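Local structure of angiotensin-converting enzyme (Anopheles gambiae, 6S1Y) at residues Gly377-Asn380 with Pro381-Glu385; Leu429-Leu432 with Pro433-Thr437; Arg496-Val499 with Ser500-Gln504. The protein is a zinc metalloprotease of the angiotensin-converting enzyme family, probably acting as a peptidyl-dipeptidase that removes dipeptides from the C-termini of peptides. One frame throughout, in Å; residues are numbered along the deposited sequence.

Contact 1: residues Gly377-Asn380 with Pro381-Glu385. With ZN (zinc ion), chain G; KSN ((2~{S})-2-[[(4~{S})-4-azanyl-5-oxidanyl-5-oxidanylidene-pentanoyl]amino]pentanedioic acid), chain H.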
loop_
_atom_site.group_PDB
_atom_site.type_symbol
_atom_site.label_atom_id
_atom_site.label_comp_id
_atom_site.label_asym_id
_atom_site.label_seq_id
_atom_site.Cartn_x
_atom_site.Cartn_y
_atom_site.Cartn_z
ATOM N N GLY A 377 -3.302 -14.556 8.544
ATOM C CA GLY A 377 -2.632 -13.550 7.742
ATOM C C GLY A 377 -2.827 -13.854 6.268
ATOM O O GLY A 377 -3.439 -14.856 5.891
ATOM N N GLY A 378 -2.279 -12.975 5.423
ATOM C CA GLY A 378 -2.323 -13.208 3.990
ATOM C C GLY A 378 -1.468 -14.392 3.563
ATOM O O GLY A 378 -0.556 -14.817 4.261
ATOM N N ALA A 379 -1.804 -14.967 2.406
ATOM C CA ALA A 379 -0.954 -16.006 1.827
ATOM C C ALA A 379 0.475 -15.494 1.642
ATOM O O ALA A 379 1.444 -16.214 1.912
ATOM C CB ALA A 379 -1.549 -16.493 0.505
ATOM N N ASN A 380 0.623 -14.252 1.153
ATOM C CA ASN A 380 1.836 -13.454 1.361
ATOM C C ASN A 380 1.382 -12.002 1.506
ATOM O O ASN A 380 0.201 -11.704 1.281
ATOM C CB ASN A 380 2.862 -13.646 0.241
ATOM C CG ASN A 380 2.392 -13.139 -1.106
ATOM O OD1 ASN A 380 1.792 -12.057 -1.211
ATOM N ND2 ASN A 380 2.668 -13.915 -2.161
ATOM N N PRO A 381 2.257 -11.076 1.901
ATOM C CA PRO A 381 1.784 -9.703 2.185
ATOM C C PRO A 381 1.120 -9.027 1.008
ATOM O O PRO A 381 0.338 -8.092 1.210
ATOM C CB PRO A 381 3.063 -8.963 2.608
ATOM C CG PRO A 381 4.000 -10.060 3.077
ATOM C CD PRO A 381 3.677 -11.263 2.241
ATOM N N GLY A 382 1.389 -9.464 -0.222
ATOM C CA GLY A 382 0.740 -8.865 -1.369
ATOM C C GLY A 382 -0.693 -9.295 -1.548
ATOM O O GLY A 382 -1.511 -8.528 -2.072
ATOM N N PHE A 383 -1.033 -10.516 -1.143
ATOM C CA PHE A 383 -2.439 -10.907 -1.185
ATOM C C PHE A 383 -3.296 -9.958 -0.355
ATOM O O PHE A 383 -4.384 -9.562 -0.778
ATOM C CB PHE A 383 -2.626 -12.330 -0.669
ATOM C CG PHE A 383 -2.308 -13.394 -1.670
ATOM C CD1 PHE A 383 -1.065 -13.456 -2.262
ATOM C CD2 PHE A 383 -3.247 -14.365 -1.974
ATOM C CE1 PHE A 383 -0.767 -14.444 -3.162
ATOM C CE2 PHE A 383 -2.957 -15.364 -2.862
ATOM C CZ PHE A 383 -1.715 -15.410 -3.468
ATOM N N HIS A 384 -2.827 -9.578 0.835
ATOM C CA HIS A 384 -3.629 -8.708 1.692
ATOM C C HIS A 384 -3.883 -7.355 1.048
ATOM O O HIS A 384 -4.995 -6.814 1.128
ATOM C CB HIS A 384 -2.938 -8.511 3.026
ATOM C CG HIS A 384 -3.782 -8.907 4.187
ATOM N ND1 HIS A 384 -4.927 -8.226 4.534
ATOM C CD2 HIS A 384 -3.669 -9.929 5.065
ATOM C CE1 HIS A 384 -5.472 -8.795 5.591
ATOM N NE2 HIS A 384 -4.730 -9.833 5.931
ATOM N N GLU A 385 -2.850 -6.783 0.405
ATOM C CA GLU A 385 -3.004 -5.481 -0.237
ATOM C C GLU A 385 -3.826 -5.563 -1.514
ATOM O O GLU A 385 -4.418 -4.565 -1.922
ATOM C CB GLU A 385 -1.613 -4.899 -0.522
ATOM C CG GLU A 385 -0.717 -4.843 0.705
ATOM C CD GLU A 385 -1.345 -4.033 1.819
ATOM O OE1 GLU A 385 -2.196 -3.171 1.519
ATOM O OE2 GLU A 385 -0.996 -4.286 2.986
HETATM ZN ZN ZN G . -3.287 -2.083 2.691
HETATM C C10 KSN H . -0.371 -0.290 8.247
HETATM C C13 KSN H . -2.617 -0.162 4.179
HETATM C C17 KSN H . 0.071 4.340 0.267
HETATM C C02 KSN H . -0.928 3.255 -0.152
HETATM C C03 KSN H . -1.394 2.308 0.964
HETATM C C04 KSN H . -1.240 2.796 2.395
HETATM C C05 KSN H . -2.558 2.901 3.206
HETATM C C07 KSN H . -1.913 1.033 4.870
HETATM C C08 KSN H . -1.768 0.867 6.377
HETATM C C09 KSN H . -0.801 -0.267 6.767
HETATM N N01 KSN H . -0.362 2.428 -1.223
HETATM N N06 KSN H . -2.819 2.092 4.406
HETATM O O11 KSN H . -0.505 0.757 8.955
HETATM O O12 KSN H . 0.132 -1.341 8.774
HETATM O O14 KSN H . -3.878 -0.167 4.136
HETATM O O15 KSN H . -1.980 -1.084 3.635
HETATM O O16 KSN H . -3.370 3.719 2.890
HETATM O O18 KSN H . -0.392 5.422 0.717
HETATM O O19 KSN H . 1.324 4.226 0.185
#
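Asn380 occupies the N-cap of helix 381-395, and its side-chain oxygen takes up two amide hydrogens of the first turn. The Asn380 OD1 to Gly382 N bond measures 2.8 Å, while Phe383 N stands 3.2 Å from the same OD1, with an N-H...O angle of 145°. The first donor is slightly tilted from the carbonyl plane, the second by 33°. A chi1 of 65° puts CG between backbone N and carbonyl carbon, which brings OD1 to the amides of Gly382 and Phe383.

Packing round the Phe383 ring is of two kinds. Ala379 CB lies 3.7 Å from the Phe383 ring centroid, a CH-pi contact over the face, whereas the polar Asn380 OD1 meets the ring at its edge, with amide and ring almost perpendicular. The His384 ring turns its edge to the backbone, bringing His384 CD2 within 3.4 Å of Gly378 N.

Metal binding follows one turn on: Glu385 OE1 is 1.9 Å from the zinc ion, which His357 and His361 of helix 349-368 and a ligand carboxylate also bind. His384 ND1 hydrogen-bonds His361 ND1, a second-shell link that probably helps orient this zinc-binding imidazole.

Helix 381-395 thus starts against helix 554-562, where Trp554 touches Ala379, Asn380 and Phe383, while helix 495-514 packs against Pro381 and Glu385.

Contact 2: residues Leu429-Leu432 with Pro433-Thr437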
loop_
_atom_site.group_PDB
_atom_site.type_symbol
_atom_site.label_atom_id
_atom_site.label_comp_id
_atom_site.label_asym_id
_atom_site.label_seq_id
_atom_site.Cartn_x
_atom_site.Cartn_y
_atom_site.Cartn_z
ATOM N N LEU A 429 -0.543 2.554 -12.892
ATOM C CA LEU A 429 0.676 2.039 -13.496
ATOM C C LEU A 429 1.906 2.728 -12.921
ATOM O O LEU A 429 2.917 2.072 -12.668
ATOM C CB LEU A 429 0.632 2.183 -15.011
ATOM C CG LEU A 429 1.880 1.605 -15.662
ATOM C CD1 LEU A 429 1.889 0.093 -15.546
ATOM C CD2 LEU A 429 1.952 2.017 -17.100
ATOM N N VAL A 430 1.846 4.050 -12.700
ATOM C CA VAL A 430 3.023 4.775 -12.244
ATOM C C VAL A 430 3.469 4.360 -10.845
ATOM O O VAL A 430 4.596 4.679 -10.426
ATOM C CB VAL A 430 2.780 6.298 -12.265
ATOM C CG1 VAL A 430 2.331 6.752 -13.646
ATOM C CG2 VAL A 430 1.775 6.684 -11.232
ATOM N N PHE A 431 2.612 3.677 -10.096
ATOM C CA PHE A 431 2.925 3.331 -8.704
ATOM C C PHE A 431 3.945 2.195 -8.619
ATOM O O PHE A 431 4.727 2.128 -7.661
ATOM C CB PHE A 431 1.604 2.998 -7.989
ATOM C CG PHE A 431 1.772 2.469 -6.601
ATOM C CD1 PHE A 431 1.950 3.325 -5.536
ATOM C CD2 PHE A 431 1.704 1.116 -6.360
ATOM C CE1 PHE A 431 2.109 2.842 -4.266
ATOM C CE2 PHE A 431 1.876 0.621 -5.082
ATOM C CZ PHE A 431 2.080 1.490 -4.044
ATOM N N LEU A 432 3.987 1.318 -9.600
ATOM C CA LEU A 432 4.889 0.167 -9.510
ATOM C C LEU A 432 6.352 0.559 -9.419
ATOM O O LEU A 432 7.032 0.097 -8.485
ATOM C CB LEU A 432 4.626 -0.774 -10.692
ATOM C CG LEU A 432 3.291 -1.500 -10.483
ATOM C CD1 LEU A 432 2.505 -1.576 -11.731
ATOM C CD2 LEU A 432 3.534 -2.899 -9.952
ATOM N N PRO A 433 6.893 1.405 -10.296
ATOM C CA PRO A 433 8.273 1.860 -10.081
ATOM C C PRO A 433 8.470 2.526 -8.737
ATOM O O PRO A 433 9.521 2.348 -8.110
ATOM C CB PRO A 433 8.511 2.836 -11.246
ATOM C CG PRO A 433 7.440 2.446 -12.294
ATOM C CD PRO A 433 6.278 1.983 -11.501
ATOM N N PHE A 434 7.504 3.310 -8.271
ATOM C CA PHE A 434 7.631 3.906 -6.952
ATOM C C PHE A 434 7.768 2.832 -5.884
ATOM O O PHE A 434 8.688 2.873 -5.067
ATOM C CB PHE A 434 6.421 4.783 -6.647
ATOM C CG PHE A 434 6.406 5.314 -5.242
ATOM C CD1 PHE A 434 7.089 6.482 -4.920
ATOM C CD2 PHE A 434 5.710 4.660 -4.254
ATOM C CE1 PHE A 434 7.064 6.983 -3.641
ATOM C CE2 PHE A 434 5.685 5.149 -2.969
ATOM C CZ PHE A 434 6.361 6.313 -2.660
ATOM N N ALA A 435 6.819 1.888 -5.839
ATOM C CA ALA A 435 6.829 0.865 -4.792
ATOM C C ALA A 435 8.130 0.075 -4.835
ATOM O O ALA A 435 8.727 -0.204 -3.792
ATOM C CB ALA A 435 5.624 -0.060 -4.956
ATOM N N TYR A 436 8.607 -0.245 -6.042
ATOM C CA TYR A 436 9.878 -0.943 -6.205
ATOM C C TYR A 436 11.031 -0.189 -5.543
ATOM O O TYR A 436 11.828 -0.783 -4.812
ATOM C CB TYR A 436 10.164 -1.137 -7.701
ATOM C CG TYR A 436 11.488 -1.790 -8.040
ATOM C CD1 TYR A 436 11.724 -3.136 -7.765
ATOM C CD2 TYR A 436 12.496 -1.071 -8.690
ATOM C CE1 TYR A 436 12.941 -3.729 -8.113
ATOM C CE2 TYR A 436 13.689 -1.654 -9.031
ATOM C CZ TYR A 436 13.919 -2.978 -8.736
ATOM O OH TYR A 436 15.132 -3.551 -9.094
ATOM N N THR A 437 11.135 1.123 -5.785
ATOM C CA THR A 437 12.290 1.860 -5.288
ATOM C C THR A 437 12.311 1.945 -3.766
ATOM O O THR A 437 13.381 2.088 -3.174
ATOM C CB THR A 437 12.333 3.281 -5.859
ATOM O OG1 THR A 437 11.095 3.932 -5.581
ATOM C CG2 THR A 437 12.544 3.274 -7.355
#
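Phe431 and Phe434 both place CG opposite the backbone N, with chi1 of 173° and 174°, which sends the two rings off the helix on neighbouring paths that meet at a slant. Their nearest carbons, Phe431 CE1 and Phe434 CD2, are 4.0 Å apart, a van der Waals contact without stacking. The same Phe431 torsion brings another part of its ring to the next turn, where Phe431 CE2 comes to 3.8 Å from Ala435 CB. That methyl group lies 29° from the ring normal, an off-centre CH-pi contact.

Leu432 to Thr437 lie in the opening turns of helix 431-447, which follows helix 414-429 closely, and Pro433 falls where the lack of an amide hydrogen costs little. Pro433 CD stands where an N-H would point to Leu429 O, which instead takes a weak bond from Leu432 N; the same Pro433 CD lies 3.4 Å from Val430 O. Leu432 CB and Pro433 CD are 3.3 Å apart, held close by the peptide bond between their residues. Regular alpha-helical pairing then takes over: Ala435 N binds Phe431 O at 2.8 Å, and Tyr436 N reaches Leu432 O at 2.9 Å, both nearly straight. Further along, Thr437 OG1 donates to Phe434 O (2.7 Å), returning a side-chain hydroxyl to the backbone of its own helix.

Tyr436 OH is hydrogen-bonded to Asp208 of helix 203-233 and to Lys440. Phe431 lines the pocket of the bound gamma-glutamyl-glutamate, while Leu432 packs on Tyr501 and Val502 of helix 495-514.

Contact 3: residues Arg496-Val499 with Ser500-Gln504. With KSN ((2~{S})-2-[[(4~{S})-4-azanyl-5-oxidanyl-5-oxidanylidene-pentanoyl]amino]pentanedioic acid), chain H.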
loop_
_atom_site.group_PDB
_atom_site.type_symbol
_atom_site.label_atom_id
_atom_site.label_comp_id
_atom_site.label_asym_id
_atom_site.label_seq_id
_atom_site.Cartn_x
_atom_site.Cartn_y
_atom_site.Cartn_z
ATOM N N ARG A 496 4.998 -5.410 -0.429
ATOM C CA ARG A 496 3.610 -5.880 -0.469
ATOM C C ARG A 496 2.788 -5.142 -1.527
ATOM O O ARG A 496 1.932 -5.746 -2.192
ATOM C CB ARG A 496 2.950 -5.707 0.905
ATOM C CG ARG A 496 3.015 -4.289 1.463
ATOM C CD ARG A 496 2.554 -4.225 2.924
ATOM N NE ARG A 496 3.427 -4.967 3.828
ATOM C CZ ARG A 496 3.176 -5.137 5.128
ATOM N NH1 ARG A 496 2.096 -4.605 5.654
ATOM N NH2 ARG A 496 4.006 -5.845 5.899
ATOM N N TYR A 497 3.011 -3.823 -1.684
ATOM C CA TYR A 497 2.180 -3.054 -2.608
ATOM C C TYR A 497 2.618 -3.275 -4.055
ATOM O O TYR A 497 1.783 -3.338 -4.957
ATOM C CB TYR A 497 2.205 -1.572 -2.233
ATOM C CG TYR A 497 1.775 -1.294 -0.798
ATOM C CD1 TYR A 497 0.417 -1.252 -0.437
ATOM C CD2 TYR A 497 2.715 -1.076 0.196
ATOM C CE1 TYR A 497 0.031 -1.003 0.868
ATOM C CE2 TYR A 497 2.333 -0.843 1.506
ATOM C CZ TYR A 497 0.994 -0.809 1.835
ATOM O OH TYR A 497 0.619 -0.549 3.134
ATOM N N PHE A 498 3.911 -3.459 -4.291
ATOM C CA PHE A 498 4.370 -3.845 -5.620
ATOM C C PHE A 498 3.746 -5.173 -6.044
ATOM O O PHE A 498 3.195 -5.304 -7.148
ATOM C CB PHE A 498 5.907 -3.940 -5.631
ATOM C CG PHE A 498 6.481 -4.268 -6.982
ATOM C CD1 PHE A 498 6.528 -5.577 -7.437
ATOM C CD2 PHE A 498 6.963 -3.263 -7.807
ATOM C CE1 PHE A 498 7.056 -5.875 -8.694
ATOM C CE2 PHE A 498 7.488 -3.551 -9.054
ATOM C CZ PHE A 498 7.526 -4.869 -9.498
ATOM N N VAL A 499 3.829 -6.177 -5.178
ATOM C CA VAL A 499 3.250 -7.478 -5.494
ATOM C C VAL A 499 1.754 -7.346 -5.729
ATOM O O VAL A 499 1.211 -7.867 -6.713
ATOM C CB VAL A 499 3.573 -8.478 -4.370
ATOM C CG1 VAL A 499 2.926 -9.816 -4.621
ATOM C CG2 VAL A 499 5.060 -8.668 -4.276
ATOM N N SER A 500 1.064 -6.625 -4.842
ATOM C CA SER A 500 -0.363 -6.383 -5.022
ATOM C C SER A 500 -0.683 -5.800 -6.391
ATOM O O SER A 500 -1.651 -6.201 -7.041
ATOM C CB SER A 500 -0.867 -5.425 -3.948
ATOM O OG SER A 500 -2.180 -5.016 -4.277
ATOM N N TYR A 501 0.071 -4.788 -6.815
ATOM C CA TYR A 501 -0.265 -4.105 -8.061
ATOM C C TYR A 501 -0.041 -4.998 -9.277
ATOM O O TYR A 501 -0.705 -4.801 -10.299
ATOM C CB TYR A 501 0.509 -2.787 -8.162
ATOM C CG TYR A 501 -0.280 -1.633 -7.579
ATOM C CD1 TYR A 501 -0.617 -1.610 -6.231
ATOM C CD2 TYR A 501 -0.721 -0.586 -8.379
ATOM C CE1 TYR A 501 -1.361 -0.576 -5.685
ATOM C CE2 TYR A 501 -1.477 0.470 -7.830
ATOM C CZ TYR A 501 -1.797 0.450 -6.490
ATOM O OH TYR A 501 -2.528 1.465 -5.944
ATOM N N VAL A 502 0.813 -6.012 -9.173
ATOM C CA VAL A 502 0.894 -7.030 -10.215
ATOM C C VAL A 502 -0.249 -8.046 -10.089
ATOM O O VAL A 502 -1.038 -8.241 -11.022
ATOM C CB VAL A 502 2.255 -7.744 -10.165
ATOM C CG1 VAL A 502 2.300 -8.837 -11.250
ATOM C CG2 VAL A 502 3.404 -6.763 -10.308
ATOM N N ILE A 503 -0.337 -8.736 -8.945
ATOM C CA ILE A 503 -1.246 -9.883 -8.877
ATOM C C ILE A 503 -2.697 -9.447 -8.876
ATOM O O ILE A 503 -3.574 -10.214 -9.289
ATOM C CB ILE A 503 -0.989 -10.782 -7.644
ATOM C CG1 ILE A 503 -1.375 -10.073 -6.350
ATOM C CG2 ILE A 503 0.449 -11.212 -7.616
ATOM C CD1 ILE A 503 -1.034 -10.876 -5.120
ATOM N N GLN A 504 -2.994 -8.233 -8.412
ATOM C CA GLN A 504 -4.393 -7.834 -8.413
ATOM C C GLN A 504 -4.983 -7.893 -9.818
ATOM O O GLN A 504 -6.203 -8.075 -9.972
ATOM C CB GLN A 504 -4.584 -6.445 -7.806
ATOM C CG GLN A 504 -4.135 -5.267 -8.665
ATOM C CD GLN A 504 -4.286 -3.924 -7.914
ATOM O OE1 GLN A 504 -5.016 -3.049 -8.340
ATOM N NE2 GLN A 504 -3.588 -3.789 -6.797
HETATM C C10 KSN H . -0.371 -0.290 8.247
HETATM C C13 KSN H . -2.617 -0.162 4.179
HETATM C C17 KSN H . 0.071 4.340 0.267
HETATM C C02 KSN H . -0.928 3.255 -0.152
HETATM C C03 KSN H . -1.394 2.308 0.964
HETATM C C04 KSN H . -1.240 2.796 2.395
HETATM C C05 KSN H . -2.558 2.901 3.206
HETATM C C07 KSN H . -1.913 1.033 4.870
HETATM C C08 KSN H . -1.768 0.867 6.377
HETATM C C09 KSN H . -0.801 -0.267 6.767
HETATM N N01 KSN H . -0.362 2.428 -1.223
HETATM N N06 KSN H . -2.819 2.092 4.406
HETATM O O11 KSN H . -0.505 0.757 8.955
HETATM O O12 KSN H . 0.132 -1.341 8.774
HETATM O O14 KSN H . -3.878 -0.167 4.136
HETATM O O15 KSN H . -1.980 -1.084 3.635
HETATM O O16 KSN H . -3.370 3.719 2.890
HETATM O O18 KSN H . -0.392 5.422 0.717
HETATM O O19 KSN H . 1.324 4.226 0.185
#
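Tyr501 presents a ring edge to the carbonyl of Tyr497, CD1 of Tyr501 lying 3.2 Å from Tyr497 O near the ring plane, while Gln504 NE2 sits 3.7 Å above one face of the Tyr501 ring, offset to the rim. The Tyr497 ring is sandwiched: Arg496 CG rests 3.4 Å above one face toward the rim, and the ligand amine N01 lies over the other. Ligand carboxylate oxygen O15 comes in the ring plane at its edge.

Along helix 495-514 the backbone repeats the alpha-helical pattern, Ile503 N to Val499 O at 2.9 Å being almost linear. Phe498 and Val502 run side by side, with Phe498 CE1 4.1 Å from Val502 CG2, and Val499 CG1 meets Ile503 CG2 one ridge further round. Gln504 NE2 bonds weakly to Ser500 O and Ser500 OG, and more firmly to Asp389 of helix 381-395. Arg496 NE forms a salt bridge with Glu493.

Tyr497 CG lies opposite the carbonyl carbon (chi1 -56°), directing the ring toward the zinc site, where its hydroxyl donates to ligand O15 at 2.7 Å. Because that oxygen also binds zinc, metal and phenol grip one carboxylate oxygen together, which would draw negative charge onto it and is consistent with how this family may hold a substrate carbonyl during hydrolysis.

How the contacts relate
All three contacts lie round one zinc cleft, two wholly or largely on helices and contact 1 where a loop runs into one, but they differ in depth. Contacts 2 and 3 are buried, whereas contact 1 is partly buried and built on a loop-to-helix cap. Contact 3 is the bridge: its helix touches both others, with Ser500 OG probably hydrogen-bonded to Glu385 O at 3.3 Å and Phe431 CE2 meeting Tyr501 CE1 at 3.5 Å. Contacts 1 and 2 stay about 8 Å apart at their nearest atoms. Their shares in the site differ too: contact 1 supplies a metal ligand, contact 3 a hydroxyl donor to the bound molecule, and contact 2 an aromatic wall.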